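Local coordinates for protein vacuolar aminopeptidase 1 (Saccharomyces cerevisiae S288c, PDB 4R8F) that removes amino acids, preferably neutral or hydrophobic ones, from the N-termini of peptides in the vacuole and is the major cargo of the Cvt pathway, at residues A[88-93]-A[291-296]; A[61-66]-A[301-306]. All coordinates share one frame; numbering follows the deposited sequence.

Contact 1 (A[88-93]-A[291-296]); sequences HVDALT and LYDNEE
Glu295 lies over one face of the His88 imidazole, its CB 3.6 Å from the centroid of the His88 ring, a CH-pi contact. Glu295 bends at chi2 (-82°), which carries OE2 back over the rim of the same ring, 3.2 Å from His88 NE2; the ring and carboxylate planes are 37° apart, and the pair is no hydrogen bond. NE2 is instead hydrogen-bonded to Asp341. Glu296 comes to the ring obliquely, Glu296 OE2 lying 3.6 Å from His88 CE1, and its carboxylate also packs on the CD2 methyl of Leu92.

At the ND1 edge of the ring, Asp90 ties the two segments together. Its CG sits between backbone N and carbonyl carbon (chi1 68°), which points the carboxylate at the backbone of 294-296: Asp90 OD2 accepts Glu296 N at 3.1 Å through its syn lone pair, nearly straight, and OD1 accepts a weak bond from Glu295 N. Tyr116 adds a hydrogen bond to OD2, while His88 ND1 gives weak bonds to the carbonyl and OD1 of Asp90. Val89 N bonds to Tyr292 O at 2.9 Å where the parallel strands 83-88 and 286-292 end side by side.

The end of strand 83-88 and the segment just after strand 286-292 carry part of the two-zinc site of this M18 peptidase: His88 is a ligand of the first zinc, and Glu295 and Glu296 are ligands of both. An alanine in place of His88 would probably cost the first zinc a ligand and let the Glu295 chain, robbed of the ring beneath it, turn more easily. The Asp90 bonds to the backbone of residues 295 and 296 hold both glutamate ligands next to the histidine, consistent with a preformed site for the zinc pair.

Contact 2 (A[61-66]-A[301-306]); sequences IRNGTN and TRQGAK
Arg62 sends CG anti to its own N (chi1 -177°) and then bends at chi3 (-72°), which carries its guanidinium across to the backbone of Arg302. The hairpin turn between the antiparallel strands 56-62 and 66-72 carries a classic beta bulge, Thr65 and Asn66 both facing Arg62. Arg62 NH1 bonds to Arg302 O at 2.7 Å, within the carbonyl plane and at the guanidinium edge, and also reaches Gly307 O; Glu43 forms a salt bridge with NE.

Arg302 runs its extended chain back across Arg62, and Arg62 CG lies 3.7 Å above the Arg302 guanidinium plane, offset toward the rim. The two guanidinium planes are only 17° apart, with Arg62 NE 4.4 Å from Arg302 NH1; Gly421 of a neighbouring subunit accepts a bond from that NH1. Beside them Gln303 packs against Asn63, Asn63 CB being 3.4 Å from Gln303 CG. Asn63 is also bonded to Thr378 and Arg423 of that subunit, so the contact belongs to a buried dodecamer interface. Thr65 OG1, hydrogen-bonded to Asp293, holds the Asn63 amide within the turn as well: Asn63 ND2 bonds to Thr65 OG1 at 3.1 Å, almost straight and in the amide plane.

In the fold
Both contacts are buried and draw on the same mixed sheet, but at different places. Contact 1 lies about 6 Å from the centre of the chain to its own centre, at the ends of two central parallel strands, and its chemistry is that of a metal site, with carboxylates beside an imidazole. Contact 2, centred about 11 Å out, holds the turn between two antiparallel strands nearer the sheet's edge, with arginines and amides. Both reach a second subunit, contact 1 through Asp293 and Asn294, contact 2 more widely. The two contacts join directly: Asn294 OD1 lies 2.6 Å from Thr301 OG1, and Asn66 ND2 2.7 Å from Leu291 O, both probable hydrogen bonds.

Contact 1 (A[88-93]-A[291-296])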
ATOM      1  N   HIS A  88      -4.103 -41.370  20.580  1.00 26.66           N
ATOM      2  CA  HIS A  88      -5.336 -41.128  19.835  1.00 27.66           C
ATOM      3  C   HIS A  88      -5.390 -41.934  18.543  1.00 27.39           C
ATOM      4  O   HIS A  88      -4.359 -42.246  17.944  1.00 26.67           O
ATOM      5  CB  HIS A  88      -5.593 -39.626  19.614  1.00 28.81           C
ATOM      6  CG  HIS A  88      -4.586 -38.936  18.744  1.00 30.81           C
ATOM      7  ND1 HIS A  88      -4.788 -38.731  17.394  1.00 31.69           N
ATOM      8  CD2 HIS A  88      -3.397 -38.355  19.037  1.00 31.49           C
ATOM      9  CE1 HIS A  88      -3.760 -38.075  16.889  1.00 32.03           C
ATOM     10  NE2 HIS A  88      -2.902 -37.835  17.864  1.00 32.64           N
ATOM     11  N   VAL A  89      -6.610 -42.300  18.155  1.00 27.51           N
ATOM     12  CA  VAL A  89      -6.843 -43.127  16.971  1.00 28.06           C
ATOM     13  C   VAL A  89      -7.590 -42.404  15.844  1.00 28.55           C
ATOM     14  O   VAL A  89      -7.685 -42.941  14.738  1.00 28.93           O
ATOM     15  CB  VAL A  89      -7.583 -44.444  17.316  1.00 27.88           C
ATOM     16  CG1 VAL A  89      -6.633 -45.417  18.001  1.00 27.75           C
ATOM     17  CG2 VAL A  89      -8.832 -44.193  18.158  1.00 27.22           C
ATOM     18  N   ASP A  90      -8.120 -41.208  16.108  1.00 29.00           N
ATOM     19  CA  ASP A  90      -8.693 -40.398  15.030  1.00 29.52           C
ATOM     20  C   ASP A  90      -7.567 -39.845  14.171  1.00 29.61           C
ATOM     21  O   ASP A  90      -6.454 -39.614  14.648  1.00 30.72           O
ATOM     22  CB  ASP A  90      -9.581 -39.260  15.558  1.00 29.48           C
ATOM     23  CG  ASP A  90      -8.802 -38.191  16.303  1.00 30.01           C
ATOM     24  OD1 ASP A  90      -7.908 -38.551  17.104  1.00 29.70           O
ATOM     25  OD2 ASP A  90      -9.100 -36.989  16.102  1.00 30.09           O
ATOM     26  N   ALA A  91      -7.867 -39.661  12.895  1.00 29.82           N
ATOM     27  CA  ALA A  91      -6.912 -39.136  11.932  1.00 29.56           C
ATOM     28  C   ALA A  91      -7.612 -38.102  11.078  1.00 29.04           C
ATOM     29  O   ALA A  91      -8.840 -38.056  11.034  1.00 28.53           O
ATOM     30  CB  ALA A  91      -6.370 -40.261  11.065  1.00 29.47           C
ATOM     31  N   LEU A  92      -6.832 -37.267  10.405  1.00 29.87           N
ATOM     32  CA  LEU A  92      -7.398 -36.289   9.490  1.00 30.63           C
ATOM     33  C   LEU A  92      -8.076 -37.010   8.341  1.00 30.52           C
ATOM     34  O   LEU A  92      -7.469 -37.875   7.715  1.00 30.77           O
ATOM     35  CB  LEU A  92      -6.317 -35.376   8.920  1.00 31.24           C
ATOM     36  CG  LEU A  92      -5.497 -34.526   9.887  1.00 31.99           C
ATOM     37  CD1 LEU A  92      -4.740 -33.479   9.086  1.00 32.76           C
ATOM     38  CD2 LEU A  92      -6.361 -33.859  10.944  1.00 32.32           C
ATOM     39  N   THR A  93      -9.334 -36.667   8.084  1.00 30.59           N
ATOM     40  CA  THR A  93     -10.048 -37.195   6.930  1.00 31.52           C
ATOM     41  C   THR A  93     -11.068 -36.210   6.390  1.00 31.42           C
ATOM     42  O   THR A  93     -11.247 -35.108   6.908  1.00 31.29           O
ATOM     43  CB  THR A  93     -10.767 -38.536   7.235  1.00 32.00           C
ATOM     44  OG1 THR A  93     -11.394 -38.474   8.524  1.00 32.72           O
ATOM     45  CG2 THR A  93      -9.781 -39.706   7.189  1.00 32.56           C
ATOM     46  N   LEU A 291      -7.085 -45.463  24.195  1.00 24.45           N
ATOM     47  CA  LEU A 291      -7.054 -44.868  22.865  1.00 24.60           C
ATOM     48  C   LEU A 291      -8.232 -43.927  22.693  1.00 24.54           C
ATOM     49  O   LEU A 291      -9.375 -44.355  22.786  1.00 25.08           O
ATOM     50  CB  LEU A 291      -7.124 -45.966  21.805  1.00 24.47           C
ATOM     51  CG  LEU A 291      -5.993 -46.991  21.840  1.00 24.25           C
ATOM     52  CD1 LEU A 291      -6.249 -48.083  20.817  1.00 24.35           C
ATOM     53  CD2 LEU A 291      -4.650 -46.324  21.589  1.00 24.31           C
ATOM     54  N   TYR A 292      -7.948 -42.653  22.434  1.00 24.66           N
ATOM     55  CA  TYR A 292      -8.982 -41.620  22.350  1.00 24.75           C
ATOM     56  C   TYR A 292      -9.350 -41.211  20.927  1.00 25.13           C
ATOM     57  O   TYR A 292      -8.560 -41.328  19.999  1.00 24.46           O
ATOM     58  CB  TYR A 292      -8.530 -40.375  23.097  1.00 24.42           C
ATOM     59  CG  TYR A 292      -8.325 -40.599  24.561  1.00 24.36           C
ATOM     60  CD1 TYR A 292      -9.401 -40.596  25.435  1.00 24.46           C
ATOM     61  CD2 TYR A 292      -7.055 -40.818  25.080  1.00 24.60           C
ATOM     62  CE1 TYR A 292      -9.222 -40.806  26.789  1.00 24.34           C
ATOM     63  CE2 TYR A 292      -6.865 -41.027  26.433  1.00 24.47           C
ATOM     64  CZ  TYR A 292      -7.954 -41.019  27.278  1.00 24.30           C
ATOM     65  OH  TYR A 292      -7.775 -41.220  28.619  1.00 24.49           O
ATOM     66  N   ASP A 293     -10.576 -40.716  20.796  1.00 26.51           N
ATOM     67  CA  ASP A 293     -11.078 -40.078  19.585  1.00 27.18           C
ATOM     68  C   ASP A 293     -10.881 -38.558  19.732  1.00 27.46           C
ATOM     69  O   ASP A 293     -10.524 -38.075  20.805  1.00 26.88           O
ATOM     70  CB  ASP A 293     -12.571 -40.409  19.451  1.00 27.49           C
ATOM     71  CG  ASP A 293     -13.127 -40.164  18.060  1.00 28.11           C
ATOM     72  OD1 ASP A 293     -12.418 -39.624  17.188  1.00 28.65           O
ATOM     73  OD2 ASP A 293     -14.309 -40.514  17.842  1.00 29.32           O
ATOM     74  N   ASN A 294     -11.091 -37.826  18.639  1.00 28.06           N
ATOM     75  CA  ASN A 294     -11.195 -36.360  18.640  1.00 28.64           C
ATOM     76  C   ASN A 294     -10.008 -35.560  19.178  1.00 29.81           C
ATOM     77  O   ASN A 294     -10.199 -34.468  19.706  1.00 29.76           O
ATOM     78  CB  ASN A 294     -12.471 -35.918  19.372  1.00 28.63           C
ATOM     79  CG  ASN A 294     -13.732 -36.541  18.802  1.00 29.03           C
ATOM     80  OD1 ASN A 294     -14.688 -36.773  19.537  1.00 30.12           O
ATOM     81  ND2 ASN A 294     -13.751 -36.807  17.495  1.00 29.21           N
ATOM     82  N   GLU A 295      -8.791 -36.073  19.029  1.00 31.78           N
ATOM     83  CA  GLU A 295      -7.596 -35.287  19.359  1.00 33.53           C
ATOM     84  C   GLU A 295      -7.363 -34.175  18.334  1.00 33.69           C
ATOM     85  O   GLU A 295      -6.924 -33.081  18.693  1.00 33.12           O
ATOM     86  CB  GLU A 295      -6.359 -36.184  19.460  1.00 34.64           C
ATOM     87  CG  GLU A 295      -5.162 -35.522  20.135  1.00 35.98           C
ATOM     88  CD  GLU A 295      -4.346 -34.633  19.205  1.00 38.52           C
ATOM     89  OE1 GLU A 295      -3.803 -33.608  19.686  1.00 40.62           O
ATOM     90  OE2 GLU A 295      -4.245 -34.949  17.995  1.00 40.13           O
ATOM     91  N   GLU A 296      -7.673 -34.455  17.067  1.00 34.58           N
ATOM     92  CA  GLU A 296      -7.523 -33.471  15.989  1.00 35.83           C
ATOM     93  C   GLU A 296      -8.521 -32.307  16.124  1.00 35.53           C
ATOM     94  O   GLU A 296      -8.385 -31.278  15.460  1.00 34.14           O
ATOM     95  CB  GLU A 296      -7.708 -34.143  14.622  1.00 37.19           C
ATOM     96  CG  GLU A 296      -6.731 -35.274  14.307  1.00 38.72           C
ATOM     97  CD  GLU A 296      -5.288 -34.815  14.177  1.00 40.69           C
ATOM     98  OE1 GLU A 296      -5.046 -33.597  14.016  1.00 43.13           O
ATOM     99  OE2 GLU A 296      -4.383 -35.678  14.230  1.00 41.86           O
TER

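Contact 2 (A[61-66]-A[301-306])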
ATOM      1  N   ILE A  61     -15.193 -50.112  25.591  1.00 24.70           N
ATOM      2  CA  ILE A  61     -15.291 -49.251  24.417  1.00 24.42           C
ATOM      3  C   ILE A  61     -16.373 -48.187  24.595  1.00 24.79           C
ATOM      4  O   ILE A  61     -17.480 -48.484  25.028  1.00 24.46           O
ATOM      5  CB  ILE A  61     -15.625 -50.062  23.152  1.00 24.50           C
ATOM      6  CG1 ILE A  61     -14.540 -51.107  22.874  1.00 24.26           C
ATOM      7  CG2 ILE A  61     -15.763 -49.139  21.945  1.00 24.74           C
ATOM      8  CD1 ILE A  61     -14.935 -52.120  21.819  1.00 24.12           C
ATOM      9  N   ARG A  62     -16.045 -46.948  24.241  1.00 25.61           N
ATOM     10  CA  ARG A  62     -17.025 -45.867  24.206  1.00 26.04           C
ATOM     11  C   ARG A  62     -17.185 -45.389  22.764  1.00 26.63           C
ATOM     12  O   ARG A  62     -16.201 -45.042  22.107  1.00 26.86           O
ATOM     13  CB  ARG A  62     -16.588 -44.719  25.120  1.00 25.80           C
ATOM     14  CG  ARG A  62     -17.585 -43.574  25.220  1.00 25.70           C
ATOM     15  CD  ARG A  62     -17.041 -42.464  26.106  1.00 25.66           C
ATOM     16  NE  ARG A  62     -17.033 -42.855  27.510  1.00 25.46           N
ATOM     17  CZ  ARG A  62     -16.478 -42.162  28.503  1.00 25.47           C
ATOM     18  NH1 ARG A  62     -15.844 -41.016  28.280  1.00 25.54           N
ATOM     19  NH2 ARG A  62     -16.555 -42.631  29.740  1.00 25.98           N
ATOM     20  N   ASN A  63     -18.421 -45.421  22.268  1.00 27.69           N
ATOM     21  CA  ASN A  63     -18.779 -44.858  20.962  1.00 29.05           C
ATOM     22  C   ASN A  63     -18.227 -45.610  19.737  1.00 28.68           C
ATOM     23  O   ASN A  63     -18.426 -45.179  18.604  1.00 29.16           O
ATOM     24  CB  ASN A  63     -18.327 -43.396  20.908  1.00 30.87           C
ATOM     25  CG  ASN A  63     -19.035 -42.600  19.833  1.00 32.70           C
ATOM     26  OD1 ASN A  63     -20.258 -42.458  19.859  1.00 35.12           O
ATOM     27  ND2 ASN A  63     -18.269 -42.068  18.883  1.00 33.06           N
ATOM     28  N   GLY A  64     -17.543 -46.728  19.960  1.00 28.30           N
ATOM     29  CA  GLY A  64     -16.858 -47.450  18.886  1.00 27.69           C
ATOM     30  C   GLY A  64     -15.574 -46.787  18.417  1.00 27.39           C
ATOM     31  O   GLY A  64     -14.960 -47.246  17.454  1.00 27.42           O
ATOM     32  N   THR A  65     -15.172 -45.706  19.086  1.00 26.83           N
ATOM     33  CA  THR A  65     -13.995 -44.930  18.689  1.00 26.70           C
ATOM     34  C   THR A  65     -13.044 -44.620  19.856  1.00 26.51           C
ATOM     35  O   THR A  65     -12.001 -43.995  19.660  1.00 26.21           O
ATOM     36  CB  THR A  65     -14.423 -43.596  18.037  1.00 26.99           C
ATOM     37  OG1 THR A  65     -15.225 -42.837  18.952  1.00 26.94           O
ATOM     38  CG2 THR A  65     -15.221 -43.847  16.763  1.00 27.11           C
ATOM     39  N   ASN A  66     -13.397 -45.067  21.060  1.00 25.92           N
ATOM     40  CA  ASN A  66     -12.633 -44.768  22.259  1.00 25.83           C
ATOM     41  C   ASN A  66     -12.517 -46.077  23.026  1.00 25.99           C
ATOM     42  O   ASN A  66     -13.521 -46.607  23.502  1.00 25.96           O
ATOM     43  CB  ASN A  66     -13.360 -43.674  23.065  1.00 25.86           C
ATOM     44  CG  ASN A  66     -12.626 -43.241  24.340  1.00 26.02           C
ATOM     45  OD1 ASN A  66     -13.251 -42.682  25.246  1.00 25.79           O
ATOM     46  ND2 ASN A  66     -11.320 -43.474  24.419  1.00 25.97           N
ATOM     47  N   THR A 301     -14.551 -33.792  23.900  1.00 30.79           N
ATOM     48  CA  THR A 301     -15.741 -34.581  23.599  1.00 30.51           C
ATOM     49  C   THR A 301     -15.767 -35.720  24.609  1.00 30.31           C
ATOM     50  O   THR A 301     -14.770 -35.956  25.292  1.00 30.07           O
ATOM     51  CB  THR A 301     -15.691 -35.156  22.173  1.00 31.00           C
ATOM     52  OG1 THR A 301     -14.759 -36.240  22.120  1.00 31.08           O
ATOM     53  CG2 THR A 301     -15.266 -34.090  21.172  1.00 31.50           C
ATOM     54  N   ARG A 302     -16.881 -36.437  24.700  1.00 30.48           N
ATOM     55  CA  ARG A 302     -16.970 -37.562  25.638  1.00 30.90           C
ATOM     56  C   ARG A 302     -16.103 -38.760  25.208  1.00 30.22           C
ATOM     57  O   ARG A 302     -15.781 -39.604  26.033  1.00 28.99           O
ATOM     58  CB  ARG A 302     -18.425 -38.002  25.840  1.00 31.58           C
ATOM     59  CG  ARG A 302     -18.918 -38.981  24.796  1.00 32.41           C
ATOM     60  CD  ARG A 302     -20.349 -39.398  25.032  1.00 32.90           C
ATOM     61  NE  ARG A 302     -20.698 -40.496  24.134  1.00 33.58           N
ATOM     62  CZ  ARG A 302     -20.976 -41.750  24.496  1.00 33.00           C
ATOM     63  NH1 ARG A 302     -20.999 -42.128  25.769  1.00 32.29           N
ATOM     64  NH2 ARG A 302     -21.262 -42.634  23.549  1.00 33.67           N
ATOM     65  N   GLN A 303     -15.741 -38.829  23.925  1.00 30.25           N
ATOM     66  CA  GLN A 303     -14.839 -39.873  23.411  1.00 30.09           C
ATOM     67  C   GLN A 303     -13.387 -39.415  23.397  1.00 28.71           C
ATOM     68  O   GLN A 303     -12.490 -40.201  23.088  1.00 27.86           O
ATOM     69  CB  GLN A 303     -15.206 -40.271  21.979  1.00 31.33           C
ATOM     70  CG  GLN A 303     -16.681 -40.521  21.729  1.00 32.88           C
ATOM     71  CD  GLN A 303     -17.421 -39.290  21.242  1.00 34.56           C
ATOM     72  OE1 GLN A 303     -16.862 -38.449  20.532  1.00 36.00           O
ATOM     73  NE2 GLN A 303     -18.690 -39.181  21.614  1.00 35.91           N
ATOM     74  N   GLY A 304     -13.162 -38.138  23.686  1.00 27.88           N
ATOM     75  CA  GLY A 304     -11.822 -37.572  23.695  1.00 27.80           C
ATOM     76  C   GLY A 304     -11.181 -37.705  25.054  1.00 27.38           C
ATOM     77  O   GLY A 304     -11.799 -38.196  25.993  1.00 28.00           O
ATOM     78  N   ALA A 305      -9.939 -37.244  25.156  1.00 27.90           N
ATOM     79  CA  ALA A 305      -9.161 -37.313  26.398  1.00 28.17           C
ATOM     80  C   ALA A 305      -9.860 -36.647  27.583  1.00 28.67           C
ATOM     81  O   ALA A 305      -9.720 -37.095  28.721  1.00 28.38           O
ATOM     82  CB  ALA A 305      -7.784 -36.699  26.188  1.00 27.99           C
ATOM     83  N   LYS A 306     -10.618 -35.588  27.311  1.00 29.07           N
ATOM     84  CA  LYS A 306     -11.324 -34.853  28.357  1.00 29.35           C
ATOM     85  C   LYS A 306     -12.658 -35.496  28.758  1.00 29.04           C
ATOM     86  O   LYS A 306     -13.294 -35.047  29.708  1.00 29.85           O
ATOM     87  CB  LYS A 306     -11.534 -33.403  27.923  1.00 30.05           C
ATOM     88  CG  LYS A 306     -10.235 -32.687  27.572  1.00 30.49           C
ATOM     89  CD  LYS A 306     -10.493 -31.258  27.130  1.00 30.87           C
ATOM     90  CE  LYS A 306      -9.316 -30.678  26.364  1.00 31.19           C
ATOM     91  NZ  LYS A 306      -8.267 -30.125  27.266  1.00 31.90           N
TER